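Local coordinates for protein ferritin heavy chain (Trichoplusia ni, PDB 1Z6O) that oxidises ferrous iron with oxygen and, with the light chain, stores it in soluble form, as a ferric hydroxide core inside a secreted 24-subunit shell, at residues L40-H45 / E110-M115; P54-L59 / L177-F182; L78-E83 / D138-D143. All blocks are in the same frame, centred on the assembly; numbering follows the deposited sequence.

Contact 1 of 3, residues L40-H45 / E110-M115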
loop_
_atom_site.group_PDB
_atom_site.type_symbol
_atom_site.label_atom_id
_atom_site.label_comp_id
_atom_site.label_asym_id
_atom_site.label_seq_id
_atom_site.Cartn_x
_atom_site.Cartn_y
_atom_site.Cartn_z
ATOM N N LEU M 40 15.170 6.614 47.732
ATOM C CA LEU M 40 14.183 7.698 47.592
ATOM C C LEU M 40 14.762 8.982 48.175
ATOM O O LEU M 40 14.549 10.066 47.638
ATOM C CB LEU M 40 12.878 7.404 48.354
ATOM C CG LEU M 40 11.786 6.535 47.738
ATOM C CD1 LEU M 40 10.577 6.503 48.701
ATOM C CD2 LEU M 40 11.370 7.114 46.373
ATOM N N ALA M 41 15.465 8.865 49.299
ATOM C CA ALA M 41 16.053 10.046 49.930
ATOM C C ALA M 41 17.151 10.647 49.046
ATOM O O ALA M 41 17.335 11.867 49.031
ATOM C CB ALA M 41 16.609 9.688 51.324
ATOM N N MET M 42 17.888 9.808 48.317
ATOM C CA MET M 42 18.914 10.329 47.413
ATOM C C MET M 42 18.231 11.060 46.262
ATOM O O MET M 42 18.669 12.135 45.851
ATOM C CB MET M 42 19.783 9.204 46.842
ATOM C CG MET M 42 20.696 8.547 47.859
ATOM S SD MET M 42 21.841 7.393 47.009
ATOM C CE MET M 42 22.798 6.776 48.418
ATOM N N GLY M 43 17.163 10.472 45.732
ATOM C CA GLY M 43 16.440 11.130 44.649
ATOM C C GLY M 43 15.924 12.491 45.109
ATOM O O GLY M 43 16.009 13.490 44.386
ATOM N N ALA M 44 15.385 12.535 46.324
ATOM C CA ALA M 44 14.862 13.786 46.883
ATOM C C ALA M 44 15.974 14.836 47.015
ATOM O O ALA M 44 15.772 16.011 46.708
ATOM C CB ALA M 44 14.241 13.518 48.266
ATOM N N HIS M 45 17.144 14.416 47.486
ATOM C CA HIS M 45 18.258 15.351 47.656
ATOM C C HIS M 45 18.690 15.991 46.336
ATOM O O HIS M 45 18.849 17.209 46.252
ATOM C CB HIS M 45 19.469 14.637 48.280
ATOM C CG HIS M 45 20.704 15.488 48.332
ATOM N ND1 HIS M 45 20.928 16.416 49.327
ATOM C CD2 HIS M 45 21.756 15.583 47.483
ATOM C CE1 HIS M 45 22.067 17.047 49.091
ATOM N NE2 HIS M 45 22.590 16.561 47.977
ATOM N N GLU M 110 29.253 6.593 45.836
ATOM C CA GLU M 110 30.034 5.721 46.717
ATOM C C GLU M 110 29.155 5.118 47.801
ATOM O O GLU M 110 29.353 3.971 48.208
ATOM C CB GLU M 110 31.202 6.495 47.347
ATOM C CG GLU M 110 32.272 6.887 46.310
ATOM C CD GLU M 110 33.509 7.526 46.951
ATOM O OE1 GLU M 110 33.391 8.081 48.059
ATOM O OE2 GLU M 110 34.595 7.495 46.339
ATOM N N HIS M 111 28.190 5.891 48.282
ATOM C CA HIS M 111 27.272 5.376 49.295
ATOM C C HIS M 111 26.415 4.278 48.628
ATOM O O HIS M 111 26.206 3.210 49.202
ATOM C CB HIS M 111 26.365 6.505 49.821
ATOM C CG HIS M 111 25.408 6.064 50.890
ATOM N ND1 HIS M 111 24.401 6.873 51.367
ATOM C CD2 HIS M 111 25.300 4.895 51.566
ATOM C CE1 HIS M 111 23.712 6.222 52.289
ATOM N NE2 HIS M 111 24.236 5.020 52.429
ATOM N N ALA M 112 25.920 4.533 47.415
ATOM C CA ALA M 112 25.117 3.519 46.714
ATOM C C ALA M 112 25.942 2.239 46.500
ATOM O O ALA M 112 25.441 1.126 46.677
ATOM C CB ALA M 112 24.641 4.051 45.357
ATOM N N LEU M 113 27.200 2.397 46.106
ATOM C CA LEU M 113 28.066 1.233 45.883
ATOM C C LEU M 113 28.200 0.420 47.180
ATOM O O LEU M 113 28.137 -0.807 47.170
ATOM C CB LEU M 113 29.453 1.687 45.400
ATOM C CG LEU M 113 30.537 0.613 45.191
ATOM C CD1 LEU M 113 30.039 -0.471 44.220
ATOM C CD2 LEU M 113 31.808 1.292 44.638
ATOM N N SER M 114 28.379 1.114 48.297
ATOM C CA SER M 114 28.501 0.456 49.596
ATOM C C SER M 114 27.186 -0.241 49.996
ATOM O O SER M 114 27.201 -1.333 50.565
ATOM C CB SER M 114 28.908 1.498 50.652
ATOM O OG SER M 114 28.846 0.940 51.945
ATOM N N MET M 115 26.050 0.390 49.707
ATOM C CA MET M 115 24.747 -0.218 50.003
ATOM C C MET M 115 24.596 -1.499 49.167
ATOM O O MET M 115 24.140 -2.526 49.666
ATOM C CB MET M 115 23.588 0.721 49.616
ATOM C CG MET M 115 23.474 2.018 50.407
ATOM S SD MET M 115 22.264 3.159 49.602
ATOM C CE MET M 115 20.824 2.014 49.446
#

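Contact 2 of 3, residues P54-L59 / L177-F182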
loop_
_atom_site.group_PDB
_atom_site.type_symbol
_atom_site.label_atom_id
_atom_site.label_comp_id
_atom_site.label_asym_id
_atom_site.label_seq_id
_atom_site.Cartn_x
_atom_site.Cartn_y
_atom_site.Cartn_z
ATOM N N PRO M 54 19.240 16.770 38.052
ATOM C CA PRO M 54 18.138 15.903 37.609
ATOM C C PRO M 54 18.555 14.527 37.110
ATOM O O PRO M 54 17.779 13.569 37.208
ATOM C CB PRO M 54 17.435 16.746 36.531
ATOM C CG PRO M 54 18.575 17.592 35.968
ATOM C CD PRO M 54 19.318 17.997 37.229
ATOM N N GLY M 55 19.766 14.425 36.570
ATOM C CA GLY M 55 20.255 13.136 36.099
ATOM C C GLY M 55 20.448 12.206 37.289
ATOM O O GLY M 55 20.021 11.047 37.264
ATOM N N PHE M 56 21.102 12.703 38.335
ATOM C CA PHE M 56 21.298 11.900 39.545
ATOM C C PHE M 56 19.959 11.618 40.219
ATOM O O PHE M 56 19.735 10.521 40.718
ATOM C CB PHE M 56 22.212 12.616 40.548
ATOM C CG PHE M 56 23.675 12.463 40.243
ATOM C CD1 PHE M 56 24.362 13.439 39.532
ATOM C CD2 PHE M 56 24.361 11.324 40.655
ATOM C CE1 PHE M 56 25.728 13.284 39.235
ATOM C CE2 PHE M 56 25.722 11.157 40.365
ATOM C CZ PHE M 56 26.403 12.140 39.657
ATOM N N ALA M 57 19.068 12.608 40.246
ATOM C CA ALA M 57 17.764 12.395 40.877
ATOM C C ALA M 57 17.039 11.230 40.211
ATOM O O ALA M 57 16.529 10.339 40.890
ATOM C CB ALA M 57 16.902 13.667 40.787
ATOM N N GLN M 58 16.996 11.234 38.882
ATOM C CA GLN M 58 16.312 10.175 38.143
ATOM C C GLN M 58 16.997 8.824 38.358
ATOM O O GLN M 58 16.327 7.790 38.481
ATOM C CB GLN M 58 16.290 10.514 36.647
ATOM C CG GLN M 58 15.537 9.522 35.764
ATOM C CD GLN M 58 15.789 9.776 34.268
ATOM O OE1 GLN M 58 16.813 9.365 33.714
ATOM N NE2 GLN M 58 14.862 10.475 33.622
ATOM N N LEU M 59 18.329 8.828 38.373
ATOM C CA LEU M 59 19.090 7.596 38.591
ATOM C C LEU M 59 18.668 6.953 39.914
ATOM O O LEU M 59 18.425 5.748 39.987
ATOM C CB LEU M 59 20.597 7.895 38.657
ATOM C CG LEU M 59 21.534 6.706 38.950
ATOM C CD1 LEU M 59 21.587 5.791 37.721
ATOM C CD2 LEU M 59 22.950 7.212 39.279
ATOM N N LEU M 177 31.723 21.952 36.816
ATOM C CA LEU M 177 31.478 21.644 35.416
ATOM C C LEU M 177 31.507 20.143 35.174
ATOM O O LEU M 177 30.729 19.622 34.379
ATOM C CB LEU M 177 32.506 22.352 34.526
ATOM C CG LEU M 177 32.321 22.168 33.017
ATOM C CD1 LEU M 177 30.889 22.539 32.592
ATOM C CD2 LEU M 177 33.350 23.041 32.296
ATOM N N GLY M 178 32.405 19.447 35.860
ATOM C CA GLY M 178 32.485 18.005 35.696
ATOM C C GLY M 178 31.187 17.327 36.108
ATOM O O GLY M 178 30.656 16.482 35.377
ATOM N N GLU M 179 30.656 17.691 37.272
ATOM C CA GLU M 179 29.409 17.078 37.722
ATOM C C GLU M 179 28.234 17.503 36.841
ATOM O O GLU M 179 27.327 16.712 36.571
ATOM C CB GLU M 179 29.121 17.443 39.184
ATOM C CG GLU M 179 28.071 16.530 39.827
ATOM C CD GLU M 179 27.811 16.877 41.289
ATOM O OE1 GLU M 179 26.918 17.712 41.551
ATOM O OE2 GLU M 179 28.512 16.328 42.174
ATOM N N PHE M 180 28.238 18.752 36.384
ATOM C CA PHE M 180 27.157 19.222 35.522
ATOM C C PHE M 180 27.075 18.384 34.241
ATOM O O PHE M 180 25.999 17.924 33.849
ATOM C CB PHE M 180 27.372 20.695 35.141
ATOM C CG PHE M 180 26.330 21.229 34.190
ATOM C CD1 PHE M 180 25.127 21.750 34.675
ATOM C CD2 PHE M 180 26.543 21.192 32.813
ATOM C CE1 PHE M 180 24.148 22.233 33.793
ATOM C CE2 PHE M 180 25.568 21.674 31.915
ATOM C CZ PHE M 180 24.369 22.195 32.410
ATOM N N ILE M 181 28.214 18.193 33.579
ATOM C CA ILE M 181 28.245 17.420 32.340
ATOM C C ILE M 181 27.880 15.954 32.594
ATOM O O ILE M 181 27.093 15.358 31.854
ATOM C CB ILE M 181 29.650 17.498 31.686
ATOM C CG1 ILE M 181 29.892 18.928 31.177
ATOM C CG2 ILE M 181 29.766 16.482 30.527
ATOM C CD1 ILE M 181 31.336 19.182 30.731
ATOM N N PHE M 182 28.458 15.377 33.640
ATOM C CA PHE M 182 28.196 13.978 33.986
ATOM C C PHE M 182 26.699 13.775 34.256
ATOM O O PHE M 182 26.095 12.784 33.822
ATOM C CB PHE M 182 29.011 13.609 35.230
ATOM C CG PHE M 182 28.978 12.139 35.572
ATOM C CD1 PHE M 182 29.945 11.271 35.063
ATOM C CD2 PHE M 182 27.989 11.632 36.411
ATOM C CE1 PHE M 182 29.927 9.901 35.392
ATOM C CE2 PHE M 182 27.959 10.262 36.748
ATOM C CZ PHE M 182 28.930 9.401 36.237
#

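Contact 3 of 3, residues L78-E83 / D138-D143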
loop_
_atom_site.group_PDB
_atom_site.type_symbol
_atom_site.label_atom_id
_atom_site.label_comp_id
_atom_site.label_asym_id
_atom_site.label_seq_id
_atom_site.Cartn_x
_atom_site.Cartn_y
_atom_site.Cartn_z
ATOM N N LEU M 78 8.377 -16.685 48.039
ATOM C CA LEU M 78 7.832 -17.330 49.238
ATOM C C LEU M 78 6.385 -17.792 49.001
ATOM O O LEU M 78 6.001 -18.890 49.407
ATOM C CB LEU M 78 7.874 -16.364 50.438
ATOM C CG LEU M 78 9.278 -15.958 50.931
ATOM C CD1 LEU M 78 9.148 -15.035 52.143
ATOM C CD2 LEU M 78 10.087 -17.207 51.307
ATOM N N LEU M 79 5.583 -16.958 48.345
ATOM C CA LEU M 79 4.185 -17.314 48.080
ATOM C C LEU M 79 4.100 -18.550 47.185
ATOM O O LEU M 79 3.252 -19.423 47.394
ATOM C CB LEU M 79 3.449 -16.141 47.404
ATOM C CG LEU M 79 3.205 -14.899 48.284
ATOM C CD1 LEU M 79 2.821 -13.704 47.392
ATOM C CD2 LEU M 79 2.088 -15.198 49.309
ATOM N N MET M 80 4.970 -18.619 46.180
ATOM C CA MET M 80 4.977 -19.764 45.268
ATOM C C MET M 80 5.288 -21.064 46.020
ATOM O O MET M 80 4.762 -22.126 45.675
ATOM C CB MET M 80 6.021 -19.565 44.154
ATOM C CG MET M 80 6.256 -20.832 43.312
ATOM S SD MET M 80 7.569 -20.661 42.071
ATOM C CE MET M 80 9.046 -20.707 43.192
ATOM N N ARG M 81 6.146 -20.977 47.036
ATOM C CA ARG M 81 6.527 -22.154 47.826
ATOM C C ARG M 81 5.491 -22.534 48.893
ATOM O O ARG M 81 5.678 -23.506 49.631
ATOM C CB ARG M 81 7.912 -21.937 48.473
ATOM C CG ARG M 81 9.070 -21.902 47.442
ATOM C CD ARG M 81 9.285 -23.281 46.780
ATOM N NE ARG M 81 9.793 -24.268 47.742
ATOM C CZ ARG M 81 11.074 -24.400 48.098
ATOM N NH1 ARG M 81 12.015 -23.617 47.570
ATOM N NH2 ARG M 81 11.418 -25.312 49.007
ATOM N N GLY M 82 4.402 -21.774 48.979
ATOM C CA GLY M 82 3.358 -22.111 49.938
ATOM C C GLY M 82 3.444 -21.377 51.262
ATOM O O GLY M 82 2.720 -21.707 52.204
ATOM N N GLU M 83 4.314 -20.375 51.341
ATOM C CA GLU M 83 4.477 -19.611 52.575
ATOM C C GLU M 83 3.581 -18.377 52.606
ATOM O O GLU M 83 2.804 -18.127 51.683
ATOM C CB GLU M 83 5.938 -19.172 52.730
ATOM C CG GLU M 83 6.938 -20.337 52.779
ATOM C CD GLU M 83 6.754 -21.216 54.026
ATOM O OE1 GLU M 83 6.204 -20.721 55.032
ATOM O OE2 GLU M 83 7.173 -22.393 54.006
ATOM N N ASP M 138 18.024 -26.244 50.041
ATOM C CA ASP M 138 17.001 -25.740 49.122
ATOM C C ASP M 138 17.618 -25.400 47.767
ATOM O O ASP M 138 17.859 -24.229 47.449
ATOM C CB ASP M 138 16.322 -24.511 49.718
ATOM C CG ASP M 138 14.909 -24.338 49.200
ATOM O OD1 ASP M 138 14.717 -24.425 47.960
ATOM O OD2 ASP M 138 13.996 -24.132 50.026
ATOM N N TYR M 139 17.853 -26.431 46.957
ATOM C CA TYR M 139 18.506 -26.245 45.663
ATOM C C TYR M 139 17.907 -25.157 44.782
ATOM O O TYR M 139 18.628 -24.331 44.221
ATOM C CB TYR M 139 18.490 -27.554 44.863
ATOM C CG TYR M 139 19.163 -28.712 45.572
ATOM C CD1 TYR M 139 18.416 -29.790 46.045
ATOM C CD2 TYR M 139 20.546 -28.730 45.755
ATOM C CE1 TYR M 139 19.031 -30.870 46.684
ATOM C CE2 TYR M 139 21.176 -29.808 46.397
ATOM C CZ TYR M 139 20.405 -30.870 46.853
ATOM O OH TYR M 139 21.013 -31.946 47.455
ATOM N N HIS M 140 16.589 -25.174 44.646
ATOM C CA HIS M 140 15.943 -24.219 43.764
ATOM C C HIS M 140 16.061 -22.768 44.200
ATOM O O HIS M 140 16.355 -21.898 43.376
ATOM C CB HIS M 140 14.476 -24.592 43.559
ATOM C CG HIS M 140 13.790 -23.731 42.544
ATOM N ND1 HIS M 140 12.997 -22.657 42.894
ATOM C CD2 HIS M 140 13.829 -23.747 41.189
ATOM C CE1 HIS M 140 12.574 -22.049 41.796
ATOM N NE2 HIS M 140 13.065 -22.689 40.747
ATOM N N LEU M 141 15.843 -22.487 45.480
ATOM C CA LEU M 141 15.956 -21.102 45.933
ATOM C C LEU M 141 17.405 -20.629 45.839
ATOM O O LEU M 141 17.667 -19.497 45.444
ATOM C CB LEU M 141 15.432 -20.944 47.374
ATOM C CG LEU M 141 15.592 -19.539 48.001
ATOM C CD1 LEU M 141 15.028 -18.450 47.076
ATOM C CD2 LEU M 141 14.865 -19.516 49.359
ATOM N N VAL M 142 18.352 -21.491 46.197
ATOM C CA VAL M 142 19.765 -21.119 46.106
ATOM C C VAL M 142 20.095 -20.723 44.656
ATOM O O VAL M 142 20.759 -19.714 44.395
ATOM C CB VAL M 142 20.656 -22.295 46.568
ATOM C CG1 VAL M 142 22.126 -22.070 46.147
ATOM C CG2 VAL M 142 20.549 -22.429 48.107
ATOM N N ASP M 143 19.605 -21.523 43.720
ATOM C CA ASP M 143 19.821 -21.281 42.292
ATOM C C ASP M 143 19.178 -19.964 41.850
ATOM O O ASP M 143 19.763 -19.200 41.083
ATOM C CB ASP M 143 19.211 -22.430 41.484
ATOM C CG ASP M 143 19.299 -22.190 39.985
ATOM O OD1 ASP M 143 20.394 -22.372 39.459
ATOM O OD2 ASP M 143 18.291 -21.798 39.356
#

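Contact 1 of 3, residues L40-H45 / E110-M115
Met-42 reaches across from helix 19-47 so that its terminal methyl lies against the imidazole of His-111, with CE 3.4 Å from ND1 and 3.7 Å from CG of that ring. The two side chains cross at a slant, and the methyl meets the ring obliquely. Because the methionine chain is extended beyond CG (chi3 180°), a single residue can span helices whose local axes are 12.3 Å apart and run antiparallel, at 172°. The same methyl is also 3.8 Å from Met-115 SD and grazes Ala-112 CB at 4.5 Å. These helices, 19-47 and 105-132, belong to the antiparallel four-helix bundle of the ferritin fold, whose ferroxidase site lies nearby: Met-115's side chain is about 9 Å from the bound iron(III) ion, a second iron site being inferred. Met-115 bends at its last torsion (chi3 52°), and its sulfur sits over one face of the His-111 ring, displaced toward the rim. The rotation of that ring is fixed from outside the two segments, since ND1 accepts a hydrogen bond from Trp-102 NE1. Trp-102 and Phe-60 of helix 54-80 both pack against Met-42.

Contact 2 of 3, residues P54-L59 / L177-F182
Phe-56 and Phe-182 carry this contact, their ring planes only 26° from parallel yet slid so far past one another that they barely overlap, with centroids 5.8 Å apart. The side chains themselves cross at about a right angle, and the touch is confined to neighbouring rim atoms: Phe-56 CZ lies 3.6 Å from Phe-182 CD2 and 3.8 Å from Phe-182 CE2. Each approaches the other ring obliquely. On helix 175-186, Phe-182 has CG opposite its backbone N (chi1 -172°), a setting that carries the ring back toward helix 54-80 although its CB does not point there.

Glu-179 joins one turn earlier in the sequence. It crosses Phe-56 at about a right angle and offers the aliphatic part of its chain, CG standing 4.0 Å from Phe-56 CE1. Its carboxylate, turned 64° from the plane of the ring, is engaged elsewhere: OE1 forms a salt bridge with Arg-53, and OE2 accepts from the backbone N of Gly-105. The ring of Phe-56 is further packed by Phe-46 and by Leu-167 of helix 139-168, which also touches Phe-182.

The contact thus joins the short C-terminal helix, a characteristic addition to the ferritin four-helix bundle, to the start of helix 54-80. Between the side chains of the two segments the chemistry is apolar, so shape and burial hold the rings together, while polar ties lie just outside: Arg-53 meets the glutamate charge, and Asp-183 OD1 of helix 175-186 is hydrogen-bonded to Phe-56 N.

Contact 3 of 3, residues L78-E83 / D138-D143
The chain leaves helix 54-80 through a Schellman motif, with Gly-82 at positive phi (96°), while the facing segment enters helix 139-168 at the N-cap residue Asp-138. Between the two segments Arg-81 bends at chi2 and chi3 and meets Asp-138 end-on in a two-pronged salt bridge. Its NH1 gives a nearly straight bond of 2.8 Å to the syn lone pair of OD1 on Asp-138, close to the guanidinium plane. The second, Arg-81 NH2 to Asp-138 OD2 at 3.0 Å, is more bent at 137°, consistent with the 55° twist between the two flat groups. Asp-138 OD1 also accepts a weak capping bond from Leu-141 N, 3.3 Å away. Replacing Arg-81 by a methionine would probably leave the buried carboxylate without its countercharge and the N-cap side chain less firmly positioned. Beside the bridge, Met-80 CE lies 4.0 Å from His-140 CE1, the two side chains crossing at about a right angle. Tyr-77 OH hydrogen-bonds both Arg-81 NH1 and His-140 ND1, and Tyr-154 of a neighbouring heavy-chain subunit forms a cation-pi contact with Arg-81. Within the bundle, Leu-141 packs on Met-25 and on the disulfide between Cys-21 of helix 19-47 and Cys-130 of helix 105-132.

How the contacts relate
From the N terminus, helix 19-47 supplies the first half of contact 1, which closes on helix 105-132 after helix 54-80 has passed between them in sequence. Helix 54-80 opens contact 2 at its start and contact 3 at its end. The loop of contact 1 therefore crosses both others, whereas contact 3, completed at the start of helix 139-168, is nested inside the long loop that contact 2 closes at helix 175-186. Contacts 1 and 2 lie on the same side of the chain's centre and touch, Gly-43 O lying 3.7 Å from Ala-57 CB; contact 3 lies beyond the chain's centre, about 40 Å from contact 2 between centres.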